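PDB 4RN7: N-acetylmuramoyl-L-alanine amidase from Peptoclostridium difficile, which probably cleaves the amide link between N-acetylmuramic acid and L-alanine in peptidoglycan through its zinc-binding amidase domain, the part of the longer protein present here. Local coordinates for residues V77-H82 with Q176-Y181; V6-G11 with N41-Q46; Q112-T117 with P143-E148; K17-K22 with G150-P155; K29-Q34 with Q159-E164. All coordinates share one frame; numbering follows the deposited sequence.

From the N terminus, interaction 2 closes the first loop, bringing helix 28-44 back onto strand 4-10. Interactions 4 and 5 open inside that loop, at 17-22 and 29-34, and close only at 150-155 and 159-164. They therefore cross interaction 2 and each other. Interaction 1 starts later, on strand 77-84, and closes last, on helix 164-185; it crosses interactions 4 and 5. Interaction 3, between helix 107-122 and strand 144-151, is nested inside interactions 1, 4 and 5. Interactions 1, 2 and 3 pack helices on neighbouring strands of one sheet. Interactions 4 and 5 tie the loop beside the zinc site and helix 28-44 to the end of strand 144-151 and the chain after it.

Interaction 1 of 5, residues V77-H82 with Q176-Y181. With ZN (zinc ion), chain B.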
# COMPACT_ATOMS: atom_id res chain seq x y z
N VAL A 77 1.22 0.39 -12.56
CA VAL A 77 1.42 -0.25 -11.27
C VAL A 77 0.25 0.14 -10.35
O VAL A 77 -0.18 1.30 -10.40
CB VAL A 77 2.76 0.24 -10.64
CG1 VAL A 77 2.77 0.07 -9.13
CG2 VAL A 77 3.94 -0.48 -11.28
N LEU A 78 -0.23 -0.78 -9.52
CA LEU A 78 -1.21 -0.44 -8.48
C LEU A 78 -0.57 -0.73 -7.12
O LEU A 78 -0.02 -1.82 -6.91
CB LEU A 78 -2.50 -1.27 -8.64
CG LEU A 78 -3.64 -1.07 -7.62
CD1 LEU A 78 -4.93 -1.47 -8.26
CD2 LEU A 78 -3.43 -1.91 -6.36
N VAL A 79 -0.64 0.23 -6.21
CA VAL A 79 -0.18 -0.01 -4.83
C VAL A 79 -1.32 0.32 -3.88
O VAL A 79 -1.79 1.48 -3.82
CB VAL A 79 1.06 0.83 -4.47
CG1 VAL A 79 1.54 0.51 -3.04
CG2 VAL A 79 2.19 0.56 -5.46
N SER A 80 -1.79 -0.70 -3.17
CA SER A 80 -2.84 -0.52 -2.17
C SER A 80 -2.16 -0.42 -0.82
O SER A 80 -1.21 -1.16 -0.54
CB SER A 80 -3.81 -1.69 -2.19
OG SER A 80 -4.91 -1.47 -1.31
N ILE A 81 -2.64 0.50 0.01
CA ILE A 81 -2.02 0.75 1.32
C ILE A 81 -2.99 0.36 2.42
O ILE A 81 -4.08 0.93 2.52
CB ILE A 81 -1.68 2.24 1.46
CG1 ILE A 81 -0.63 2.65 0.41
CG2 ILE A 81 -1.17 2.54 2.87
CD1 ILE A 81 0.72 1.93 0.57
N HIS A 82 -2.62 -0.62 3.25
CA HIS A 82 -3.47 -1.10 4.33
C HIS A 82 -2.62 -1.25 5.59
O HIS A 82 -1.41 -1.10 5.53
CB HIS A 82 -4.05 -2.47 3.99
CG HIS A 82 -5.26 -2.42 3.11
ND1 HIS A 82 -6.51 -2.76 3.58
CD2 HIS A 82 -5.42 -2.09 1.81
CE1 HIS A 82 -7.39 -2.64 2.60
NE2 HIS A 82 -6.76 -2.24 1.51
N GLN A 176 10.98 4.27 -3.61
CA GLN A 176 12.20 3.73 -4.19
C GLN A 176 11.99 2.32 -4.73
O GLN A 176 12.58 1.96 -5.75
CB GLN A 176 13.35 3.78 -3.20
CG GLN A 176 13.81 5.20 -2.88
CD GLN A 176 14.16 6.00 -4.13
OE1 GLN A 176 14.62 5.44 -5.14
NE2 GLN A 176 13.94 7.31 -4.08
N GLY A 177 11.14 1.54 -4.08
CA GLY A 177 10.83 0.20 -4.55
C GLY A 177 10.07 0.24 -5.87
O GLY A 177 10.37 -0.50 -6.81
N VAL A 178 9.07 1.10 -5.93
CA VAL A 178 8.30 1.29 -7.16
C VAL A 178 9.19 1.77 -8.31
O VAL A 178 9.12 1.23 -9.41
CB VAL A 178 7.16 2.28 -6.94
CG1 VAL A 178 6.47 2.61 -8.27
CG2 VAL A 178 6.18 1.72 -5.95
N LEU A 179 10.03 2.77 -8.04
CA LEU A 179 10.89 3.33 -9.08
C LEU A 179 11.89 2.30 -9.58
O LEU A 179 12.20 2.24 -10.77
CB LEU A 179 11.63 4.57 -8.57
CG LEU A 179 10.81 5.83 -8.26
CD1 LEU A 179 11.69 6.92 -7.69
CD2 LEU A 179 10.13 6.30 -9.52
N SER A 180 12.39 1.50 -8.65
CA SER A 180 13.33 0.43 -8.97
C SER A 180 12.66 -0.65 -9.83
O SER A 180 13.29 -1.23 -10.72
CB SER A 180 13.89 -0.18 -7.69
OG SER A 180 14.73 -1.28 -7.98
N TYR A 181 11.38 -0.91 -9.57
CA TYR A 181 10.63 -1.83 -10.41
C TYR A 181 10.43 -1.25 -11.81
O TYR A 181 10.75 -1.89 -12.81
CB TYR A 181 9.27 -2.17 -9.79
CG TYR A 181 8.43 -3.05 -10.70
CD1 TYR A 181 8.67 -4.41 -10.79
CD2 TYR A 181 7.40 -2.51 -11.47
CE1 TYR A 181 7.91 -5.22 -11.62
CE2 TYR A 181 6.64 -3.32 -12.31
CZ TYR A 181 6.90 -4.67 -12.38
OH TYR A 181 6.15 -5.47 -13.20
ZN ZN B . -7.22 -3.15 5.50
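Val77 and Val79 of strand 77-84 meet Val178 and Tyr181 of helix 164-185 in a buried, apolar helix-on-sheet contact close to the middle of the domain. Two side chains from each segment carry it. Val77 CG2 lies 4.0 Å from Tyr181 CD2 and about as far from CE2. The methyl thus meets one side of the phenol ring, from an oblique direction. The valine and tyrosine side chains run antiparallel alongside one another. Val77 is modelled in two conformers, and this geometry holds for one of them. With CG anti to the helix backbone N (chi1 176°), the Tyr181 ring is carried out towards the strand. One helical turn earlier, Val178 CG2 faces Val79 CG2 at 4.2 Å, and these two valines cross at a slant. The helix is held here by the usual bonds, such as Tyr181 N to Gly177 O.

The strand continues from this core to the metal. Near its C-terminal end His82 ND1 binds the zinc ion at 2.1 Å, and His12 and Glu28 are the other two protein ligands. Ser80 OG lies at the edge of the His82 imidazole, in the ring plane, and is hydrogen-bonded to Asp9 OD2. The zinc is far from the valines, so the helix contact belongs to the core and not to the site itself. A central sheet strand with a helix packed on it and a zinc ligand near its C-terminal end is characteristic of the zinc-dependent Amidase_3 fold.

Interaction 2 of 5, residues V6-G11 with N41-Q46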
# COMPACT_ATOMS: atom_id res chain seq x y z
N VAL A 6 1.05 5.51 -11.75
CA VAL A 6 0.98 4.70 -10.54
C VAL A 6 -0.36 4.98 -9.87
O VAL A 6 -0.66 6.13 -9.55
CB VAL A 6 2.13 5.04 -9.58
CG1 VAL A 6 2.07 4.16 -8.32
CG2 VAL A 6 3.46 4.84 -10.29
N PHE A 7 -1.16 3.94 -9.68
CA PHE A 7 -2.46 4.07 -9.02
C PHE A 7 -2.28 3.72 -7.55
O PHE A 7 -1.87 2.60 -7.22
CB PHE A 7 -3.47 3.14 -9.68
CG PHE A 7 -4.89 3.32 -9.19
CD1 PHE A 7 -5.34 2.66 -8.05
CD2 PHE A 7 -5.78 4.15 -9.87
CE1 PHE A 7 -6.64 2.81 -7.60
CE2 PHE A 7 -7.08 4.30 -9.42
CZ PHE A 7 -7.51 3.64 -8.29
N ILE A 8 -2.59 4.67 -6.67
CA ILE A 8 -2.44 4.46 -5.23
C ILE A 8 -3.83 4.26 -4.63
O ILE A 8 -4.72 5.08 -4.85
CB ILE A 8 -1.77 5.65 -4.54
CG1 ILE A 8 -0.37 5.90 -5.11
CG2 ILE A 8 -1.69 5.42 -3.03
CD1 ILE A 8 0.58 4.72 -4.95
N ASP A 9 -4.01 3.18 -3.88
CA ASP A 9 -5.31 2.85 -3.30
C ASP A 9 -5.24 2.82 -1.76
O ASP A 9 -4.83 1.82 -1.17
CB ASP A 9 -5.78 1.49 -3.81
CG ASP A 9 -7.06 1.03 -3.15
OD1 ASP A 9 -8.03 1.82 -3.09
OD2 ASP A 9 -7.10 -0.12 -2.66
N PRO A 10 -5.63 3.92 -1.10
CA PRO A 10 -5.64 3.90 0.36
C PRO A 10 -6.82 3.05 0.85
O PRO A 10 -7.97 3.41 0.61
CB PRO A 10 -5.85 5.37 0.76
CG PRO A 10 -5.87 6.18 -0.56
CD PRO A 10 -6.15 5.19 -1.66
N GLY A 11 -6.54 1.94 1.52
CA GLY A 11 -7.58 0.99 1.86
C GLY A 11 -8.67 1.57 2.73
O GLY A 11 -8.43 2.48 3.53
N ASN A 41 2.45 12.21 -2.96
CA ASN A 41 3.21 13.44 -3.09
C ASN A 41 4.64 13.19 -3.54
O ASN A 41 5.17 13.92 -4.38
CB ASN A 41 3.20 14.24 -1.79
CG ASN A 41 3.90 15.59 -1.92
OD1 ASN A 41 4.85 15.88 -1.19
ND2 ASN A 41 3.44 16.40 -2.86
N LYS A 42 5.26 12.15 -3.00
CA LYS A 42 6.64 11.82 -3.37
C LYS A 42 6.74 11.32 -4.81
O LYS A 42 7.65 11.72 -5.54
CB LYS A 42 7.24 10.78 -2.41
CG LYS A 42 7.52 11.31 -1.01
CD LYS A 42 8.27 10.26 -0.19
CE LYS A 42 8.32 10.63 1.29
NZ LYS A 42 8.85 12.00 1.54
N LEU A 43 5.82 10.45 -5.22
CA LEU A 43 5.84 9.94 -6.59
C LEU A 43 5.61 11.05 -7.61
O LEU A 43 6.24 11.06 -8.67
CB LEU A 43 4.78 8.85 -6.77
CG LEU A 43 5.14 7.50 -6.14
CD1 LEU A 43 3.92 6.60 -6.09
CD2 LEU A 43 6.27 6.83 -6.93
N SER A 44 4.72 11.98 -7.29
CA SER A 44 4.37 13.04 -8.23
C SER A 44 5.55 13.96 -8.53
O SER A 44 5.55 14.65 -9.55
CB SER A 44 3.18 13.85 -7.72
OG SER A 44 3.60 14.78 -6.74
N LYS A 45 6.57 13.94 -7.67
CA LYS A 45 7.76 14.77 -7.87
C LYS A 45 8.74 14.14 -8.86
O LYS A 45 9.62 14.83 -9.40
CB LYS A 45 8.47 15.03 -6.53
CG LYS A 45 7.64 15.82 -5.52
CD LYS A 45 8.47 16.19 -4.29
N GLN A 46 8.59 12.84 -9.09
CA GLN A 46 9.44 12.14 -10.05
C GLN A 46 9.06 12.53 -11.47
O GLN A 46 7.89 12.77 -11.76
CB GLN A 46 9.32 10.63 -9.85
CG GLN A 46 9.45 10.19 -8.40
CD GLN A 46 10.73 10.70 -7.75
OE1 GLN A 46 11.78 10.76 -8.39
NE2 GLN A 46 10.64 11.07 -6.47
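Leu43 points from helix 28-44 at the strand and sets one methyl, CD1, over both Val6 and Ile8. From Val6 it meets CG1, 3.8 Å from Leu43 CD1, with the two side chains crossing at about a right angle. From Ile8 it meets the far methyl, and Ile8 CD1 lies 4.0 Å from Leu43 CD1. Here the approach is oblique. Val6 holds CG1 anti to its backbone N (chi1 -179°), which sets that branch on the leucine. Ile8 instead reaches with its long branch. Phe7, between them, points the other way, so one face of the strand receives the helix.

In the last part of segment 41-46, Gln46 N bonds to Leu43 O at 3.0 Å. Lys42 O takes Lys45 N at 3.3 Å and, from the opposite face of its plane, the side-chain NE2 of Gln46. Gln46 is poorly ordered, so that second bond is less certain.

Leu43 also touches Val51, and Val6 touches Ile49, both on the next strand. Val6 and Ile8 bond to that strand through their backbones. This is the core of a beta-alpha-beta unit formed by strand 4-10, helix 28-44 and strand 49-53.

Interaction 3 of 5, residues Q112-T117 with P143-E148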
# COMPACT_ATOMS: atom_id res chain seq x y z
N GLN A 112 8.27 -8.14 -4.27
CA GLN A 112 9.55 -8.41 -3.63
C GLN A 112 10.44 -7.17 -3.60
O GLN A 112 11.09 -6.88 -2.59
CB GLN A 112 10.28 -9.58 -4.30
CG GLN A 112 11.53 -10.01 -3.55
CD GLN A 112 11.25 -10.48 -2.13
OE1 GLN A 112 10.89 -11.64 -1.91
NE2 GLN A 112 11.40 -9.58 -1.16
N THR A 113 10.47 -6.44 -4.71
CA THR A 113 11.30 -5.24 -4.80
C THR A 113 10.84 -4.18 -3.79
O THR A 113 11.66 -3.64 -3.03
CB THR A 113 11.31 -4.68 -6.23
OG1 THR A 113 11.85 -5.68 -7.11
CG2 THR A 113 12.17 -3.43 -6.32
N VAL A 114 9.54 -3.90 -3.77
CA VAL A 114 8.98 -2.95 -2.81
C VAL A 114 9.20 -3.42 -1.37
O VAL A 114 9.70 -2.66 -0.53
CB VAL A 114 7.50 -2.67 -3.10
CG1 VAL A 114 6.84 -1.96 -1.92
CG2 VAL A 114 7.36 -1.83 -4.38
N GLN A 115 8.86 -4.68 -1.08
CA GLN A 115 9.07 -5.23 0.27
C GLN A 115 10.52 -5.12 0.76
O GLN A 115 10.77 -4.65 1.87
CB GLN A 115 8.61 -6.69 0.33
CG GLN A 115 8.90 -7.39 1.65
CD GLN A 115 7.93 -7.00 2.75
OE1 GLN A 115 6.85 -6.47 2.48
NE2 GLN A 115 8.32 -7.26 4.00
N SER A 116 11.47 -5.53 -0.07
CA SER A 116 12.88 -5.45 0.32
C SER A 116 13.34 -4.02 0.54
O SER A 116 14.13 -3.75 1.44
CB SER A 116 13.75 -6.14 -0.73
OG SER A 116 13.47 -7.52 -0.76
N THR A 117 12.84 -3.10 -0.28
CA THR A 117 13.24 -1.70 -0.17
C THR A 117 12.68 -1.08 1.10
O THR A 117 13.37 -0.33 1.81
CB THR A 117 12.81 -0.91 -1.42
OG1 THR A 117 13.35 -1.55 -2.59
CG2 THR A 117 13.34 0.51 -1.35
N PRO A 143 0.30 -5.00 -12.98
CA PRO A 143 0.99 -5.40 -11.74
C PRO A 143 0.48 -4.64 -10.52
O PRO A 143 0.41 -3.41 -10.54
CB PRO A 143 2.45 -5.05 -12.04
CG PRO A 143 2.58 -5.29 -13.51
CD PRO A 143 1.25 -4.82 -14.10
N ALA A 144 0.09 -5.39 -9.49
CA ALA A 144 -0.63 -4.84 -8.35
C ALA A 144 -0.15 -5.47 -7.05
O ALA A 144 -0.01 -6.70 -6.96
CB ALA A 144 -2.13 -5.08 -8.51
N ILE A 145 0.08 -4.63 -6.04
CA ILE A 145 0.47 -5.12 -4.72
C ILE A 145 -0.36 -4.42 -3.64
O ILE A 145 -0.94 -3.35 -3.88
CB ILE A 145 1.98 -4.90 -4.42
CG1 ILE A 145 2.33 -3.40 -4.43
CG2 ILE A 145 2.83 -5.69 -5.42
CD1 ILE A 145 3.76 -3.08 -3.98
N LEU A 146 -0.44 -5.04 -2.47
CA LEU A 146 -1.09 -4.43 -1.32
C LEU A 146 -0.08 -4.53 -0.20
O LEU A 146 0.38 -5.63 0.12
CB LEU A 146 -2.39 -5.16 -0.95
CG LEU A 146 -3.18 -4.64 0.27
CD1 LEU A 146 -4.66 -4.92 0.10
CD2 LEU A 146 -2.68 -5.24 1.60
N ILE A 147 0.29 -3.39 0.37
CA ILE A 147 1.26 -3.39 1.46
C ILE A 147 0.54 -3.29 2.79
O ILE A 147 -0.21 -2.33 3.00
CB ILE A 147 2.24 -2.21 1.34
CG1 ILE A 147 2.80 -2.13 -0.09
CG2 ILE A 147 3.40 -2.40 2.33
CD1 ILE A 147 3.54 -0.84 -0.39
N GLU A 148 0.78 -4.26 3.68
CA GLU A 148 0.24 -4.24 5.03
C GLU A 148 1.29 -3.57 5.92
O GLU A 148 2.27 -4.20 6.31
CB GLU A 148 -0.06 -5.66 5.54
CG GLU A 148 -1.20 -6.38 4.78
CD GLU A 148 -2.58 -5.88 5.15
OE1 GLU A 148 -2.69 -4.84 5.83
OE2 GLU A 148 -3.59 -6.50 4.76
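The helix turn that carries Val114 lies over the extended strand that carries Ile145 and Ile147. Residues 112-117 are regular helix, with Ser116 N bonded to Gln112 O at 2.9 Å. Residues 144-148 are strand, and Ile145 and Ile147, two places apart, both direct their side chains at the helix.

Val114 meets both isoleucines. Ile145 CD1 touches three of its atoms, CB and both methyls, and is 3.8 Å from Val114 CG2. Ile145 gets there with CG1 between its backbone N and carbonyl carbon (chi1 62°) and the chain then extended. Val114 CG1 is also 3.8 Å from Ile147 CD1, and these side chains cross at about a right angle.

Away from the strand, Thr117 OG1 donates to Thr113 O at 2.7 Å. The same oxygen accepts Thr117 N from the opposite face of its plane.

The arrangement is a helix packed on one face of a mixed sheet. Strand 144-151 runs parallel to strand 77-84 and antiparallel to strand 95-99, and Ile147 also touches Val79 and Ile95 on them. Gln115 bonds to Thr97 and Ile95 of strand 95-99. Helix 164-185 lies beside helix 107-122, where its Ser180 and Gln176 touch Thr113 and Thr117.

Interaction 4 of 5, residues K17-K22 with G150-P155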
# COMPACT_ATOMS: atom_id res chain seq x y z
N LYS A 17 -14.27 1.62 8.27
CA LYS A 17 -13.15 2.14 9.06
C LYS A 17 -11.90 1.27 8.99
O LYS A 17 -10.81 1.72 9.34
CB LYS A 17 -13.57 2.29 10.53
CG LYS A 17 -14.75 3.24 10.77
CD LYS A 17 -15.21 3.20 12.22
N GLY A 18 -12.04 0.02 8.56
CA GLY A 18 -10.91 -0.89 8.65
C GLY A 18 -10.66 -1.23 10.10
O GLY A 18 -11.56 -1.08 10.93
N THR A 19 -9.45 -1.68 10.44
CA THR A 19 -9.15 -2.02 11.82
C THR A 19 -9.21 -0.78 12.71
O THR A 19 -8.88 0.32 12.28
CB THR A 19 -7.78 -2.69 11.93
OG1 THR A 19 -7.70 -3.77 10.99
CG2 THR A 19 -7.55 -3.21 13.33
N GLU A 20 -9.64 -0.97 13.96
CA GLU A 20 -9.73 0.11 14.93
C GLU A 20 -8.86 -0.20 16.14
O GLU A 20 -8.99 -1.26 16.76
CB GLU A 20 -11.19 0.30 15.38
CG GLU A 20 -11.38 1.17 16.61
N SER A 21 -7.95 0.72 16.48
CA SER A 21 -7.09 0.57 17.66
C SER A 21 -7.92 0.34 18.92
O SER A 21 -8.90 1.06 19.16
CB SER A 21 -6.22 1.81 17.85
OG SER A 21 -5.73 1.87 19.18
N LYS A 22 -7.52 -0.63 19.73
CA LYS A 22 -8.20 -0.93 20.99
C LYS A 22 -7.70 0.00 22.09
O LYS A 22 -8.30 0.08 23.17
CB LYS A 22 -7.94 -2.38 21.39
CG LYS A 22 -9.10 -3.34 21.14
CD LYS A 22 -8.70 -4.78 21.41
CE LYS A 22 -9.88 -5.73 21.34
N GLY A 150 2.19 -2.69 8.83
CA GLY A 150 2.39 -2.86 10.26
C GLY A 150 1.07 -3.24 10.88
O GLY A 150 0.02 -3.09 10.24
N PHE A 151 1.10 -3.74 12.11
CA PHE A 151 -0.10 -4.21 12.80
C PHE A 151 -0.72 -3.14 13.67
O PHE A 151 -0.20 -2.82 14.73
CB PHE A 151 0.23 -5.45 13.64
CG PHE A 151 0.30 -6.72 12.84
CD1 PHE A 151 1.40 -6.98 12.03
CD2 PHE A 151 -0.74 -7.63 12.86
CE1 PHE A 151 1.46 -8.14 11.26
CE2 PHE A 151 -0.70 -8.78 12.09
CZ PHE A 151 0.41 -9.04 11.29
N LEU A 152 -1.85 -2.58 13.25
CA LEU A 152 -2.48 -1.54 14.06
C LEU A 152 -2.98 -2.11 15.38
O LEU A 152 -3.15 -1.38 16.36
CB LEU A 152 -3.63 -0.87 13.30
CG LEU A 152 -4.34 0.25 14.06
CD1 LEU A 152 -3.37 1.38 14.37
CD2 LEU A 152 -5.51 0.77 13.23
N THR A 153 -3.20 -3.42 15.42
CA THR A 153 -3.64 -4.10 16.64
C THR A 153 -2.55 -4.31 17.72
O THR A 153 -2.84 -4.74 18.84
CB THR A 153 -4.33 -5.45 16.31
OG1 THR A 153 -3.50 -6.23 15.44
CG2 THR A 153 -5.68 -5.19 15.63
N THR A 154 -1.30 -4.01 17.37
CA THR A 154 -0.17 -4.14 18.29
C THR A 154 0.26 -2.74 18.71
O THR A 154 0.69 -1.94 17.87
CB THR A 154 1.01 -4.86 17.62
OG1 THR A 154 0.60 -6.19 17.26
CG2 THR A 154 2.19 -4.96 18.58
N PRO A 155 0.11 -2.42 20.01
CA PRO A 155 0.39 -1.07 20.51
C PRO A 155 1.74 -0.49 20.09
O PRO A 155 1.77 0.67 19.70
CB PRO A 155 0.33 -1.25 22.03
CG PRO A 155 -0.69 -2.33 22.22
CD PRO A 155 -0.42 -3.30 21.07
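The peptide joining Thr19 to Glu20 is the flat group of this contact, and Leu152 lies on one of its faces. Leu152 CD2 sits above the oxygen end of that face, a little beyond the oxygen, 3.5 Å from Thr19 O and 4.0 Å from Thr19 C. The same methyl is 4.1 Å from Ser21 N, so it also reaches the next residue but one of the loop. Leu152 extends with CG anti to its backbone N (chi1 -179°), which carries the methyl across.

Beside it, two threonines meet through their methyls. Thr19 CG2 is 3.6 Å from Thr153 CG2, and the side chains cross at about a right angle. Thr153 keeps OG1 between its backbone N and carbonyl carbon (chi1 51°). That hydroxyl bonds to Glu86 N, and the methyl is left to face Thr19. Leu152 and Thr153 are the two central residues of a type I beta turn, closed by Thr154 N to Phe151 O at 3.1 Å.

Thr19 belongs to the zinc-site surroundings. Its backbone N bonds to Glu28 OE1 of a metal ligand, and its nearest side-chain atom is about 6 Å from the zinc ion. Ser21 OG, in the conformer described, bonds to Thr23. The hydroxyls of Thr153 and Ser21 thus have other partners. The loop and the turn meet through methyls, one pair against each other and one on the loop backbone, by van der Waals contact.

Interaction 5 of 5, residues K29-Q34 with Q159-E164; sequences KDLNLQ and QKIINE
Leu31 holds CG beside its backbone N (chi1 -60°), which brings the branch point over to the isoleucines, and chi2 of 166° splits its methyls between Ile161 and Ile162. Leu31 CD1 lies 4.0 Å from Ile161 CG2. Leu31 CB is almost as near to that same methyl, at 4.1 Å, so Ile161 CG2 touches the leucine at its root and at one tip. These two side chains cross at about a right angle. The other branch, Leu31 CD2, is 4.1 Å from Ile162 CG2, and here the side chains lie alongside, pointing the same way. Ile162 has CG1 between its backbone N and carbonyl carbon (chi1 67°). Its long branch therefore leads away, and the short methyl CG2 makes the contact.

The contact joins the first turns of helix 28-44 to the break between helices 155-161 and 164-185. Helix 28-44 starts with Glu28, a ligand of the zinc ion, and Asn32 of the same helix bonds through ND2 to Gly11 O. Leu31 also touches Leu83 and Leu152, which extends the apolar cluster to the sheet and the turn after it. Asn163 caps the start of helix 164-185 with its OD1 on Tyr166 N.

At the outer side a water bridges the two segments. It donates to Gln34 OE1 at 2.9 Å and to Ile162 O at 2.8 Å. Gln34 OE1 accepts a second bond from Gln167 NE2. The carboxylate of nearby Glu164 forms a salt bridge through OE1 with Lys38 of helix 28-44.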
# COMPACT_ATOMS: atom_id res chain seq x y z
N LYS A 29 -8.54 3.33 8.24
CA LYS A 29 -8.88 4.13 7.07
C LYS A 29 -8.15 5.47 7.06
O LYS A 29 -7.72 5.94 6.00
CB LYS A 29 -10.40 4.37 6.95
CG LYS A 29 -11.02 5.16 8.11
CD LYS A 29 -12.42 5.69 7.72
CE LYS A 29 -12.99 6.60 8.81
NZ LYS A 29 -14.35 7.15 8.48
N ASP A 30 -7.98 6.08 8.23
CA ASP A 30 -7.41 7.41 8.31
C ASP A 30 -5.90 7.36 8.16
O ASP A 30 -5.28 8.20 7.51
CB ASP A 30 -7.77 8.08 9.64
CG ASP A 30 -9.24 8.41 9.75
OD1 ASP A 30 -9.85 8.81 8.73
OD2 ASP A 30 -9.78 8.28 10.86
N LEU A 31 -5.30 6.35 8.78
CA LEU A 31 -3.86 6.18 8.70
C LEU A 31 -3.43 5.76 7.30
O LEU A 31 -2.39 6.20 6.79
CB LEU A 31 -3.41 5.17 9.76
CG LEU A 31 -3.76 5.64 11.17
CD1 LEU A 31 -3.65 4.52 12.21
CD2 LEU A 31 -2.86 6.81 11.55
N ASN A 32 -4.23 4.91 6.67
CA ASN A 32 -3.98 4.56 5.27
C ASN A 32 -3.92 5.79 4.37
O ASN A 32 -3.04 5.89 3.50
CB ASN A 32 -5.10 3.64 4.75
CG ASN A 32 -5.01 2.23 5.29
OD1 ASN A 32 -4.01 1.82 5.93
ND2 ASN A 32 -6.07 1.45 5.05
N LEU A 33 -4.87 6.71 4.56
CA LEU A 33 -4.93 7.93 3.75
C LEU A 33 -3.69 8.79 4.01
O LEU A 33 -3.13 9.36 3.07
CB LEU A 33 -6.20 8.71 4.05
CG LEU A 33 -6.48 9.91 3.16
CD1 LEU A 33 -6.59 9.44 1.71
CD2 LEU A 33 -7.77 10.60 3.60
N GLN A 34 -3.23 8.85 5.27
CA GLN A 34 -2.06 9.66 5.60
C GLN A 34 -0.83 9.12 4.90
O GLN A 34 -0.07 9.88 4.29
CB GLN A 34 -1.82 9.68 7.12
CG GLN A 34 -2.87 10.47 7.89
CD GLN A 34 -2.65 10.38 9.40
OE1 GLN A 34 -1.64 9.87 9.86
NE2 GLN A 34 -3.61 10.87 10.16
N GLN A 159 2.23 2.98 17.58
CA GLN A 159 3.03 4.17 17.90
C GLN A 159 3.95 4.58 16.75
O GLN A 159 4.28 5.76 16.60
CB GLN A 159 3.85 3.98 19.18
CG GLN A 159 3.00 3.97 20.45
CD GLN A 159 2.16 5.23 20.61
OE1 GLN A 159 2.67 6.35 20.52
NE2 GLN A 159 0.88 5.05 20.87
N LYS A 160 4.37 3.61 15.95
CA LYS A 160 5.12 3.90 14.72
C LYS A 160 4.21 4.39 13.61
O LYS A 160 4.49 5.40 12.98
CB LYS A 160 5.87 2.66 14.24
CG LYS A 160 6.98 2.21 15.19
CD LYS A 160 7.63 0.94 14.69
CE LYS A 160 8.79 0.52 15.57
NZ LYS A 160 8.41 0.20 16.99
N ILE A 161 3.13 3.65 13.35
CA ILE A 161 2.21 3.96 12.26
C ILE A 161 1.67 5.39 12.34
O ILE A 161 1.48 6.04 11.31
CB ILE A 161 1.04 2.95 12.24
CG1 ILE A 161 1.56 1.55 11.89
CG2 ILE A 161 -0.00 3.34 11.18
CD1 ILE A 161 0.59 0.42 12.25
N ILE A 162 1.44 5.89 13.55
CA ILE A 162 0.89 7.25 13.70
C ILE A 162 1.93 8.35 13.57
O ILE A 162 1.59 9.53 13.46
CB ILE A 162 0.16 7.43 15.05
CG1 ILE A 162 1.14 7.36 16.23
CG2 ILE A 162 -0.95 6.41 15.19
CD1 ILE A 162 0.48 7.48 17.61
N ASN A 163 3.20 7.97 13.59
CA ASN A 163 4.30 8.93 13.63
C ASN A 163 4.66 9.42 12.24
O ASN A 163 4.85 8.62 11.32
CB ASN A 163 5.53 8.27 14.28
CG ASN A 163 6.66 9.24 14.49
OD1 ASN A 163 7.38 9.58 13.56
ND2 ASN A 163 6.84 9.68 15.72
N GLU A 164 4.75 10.73 12.08
CA GLU A 164 4.90 11.34 10.77
C GLU A 164 6.26 11.02 10.14
O GLU A 164 6.36 10.85 8.93
CB GLU A 164 4.71 12.85 10.88
CG GLU A 164 3.30 13.26 11.29
CD GLU A 164 2.38 13.51 10.10
OE1 GLU A 164 2.90 13.86 9.01
OE2 GLU A 164 1.15 13.36 10.25
O HOH W 1 -0.98 10.18 12.63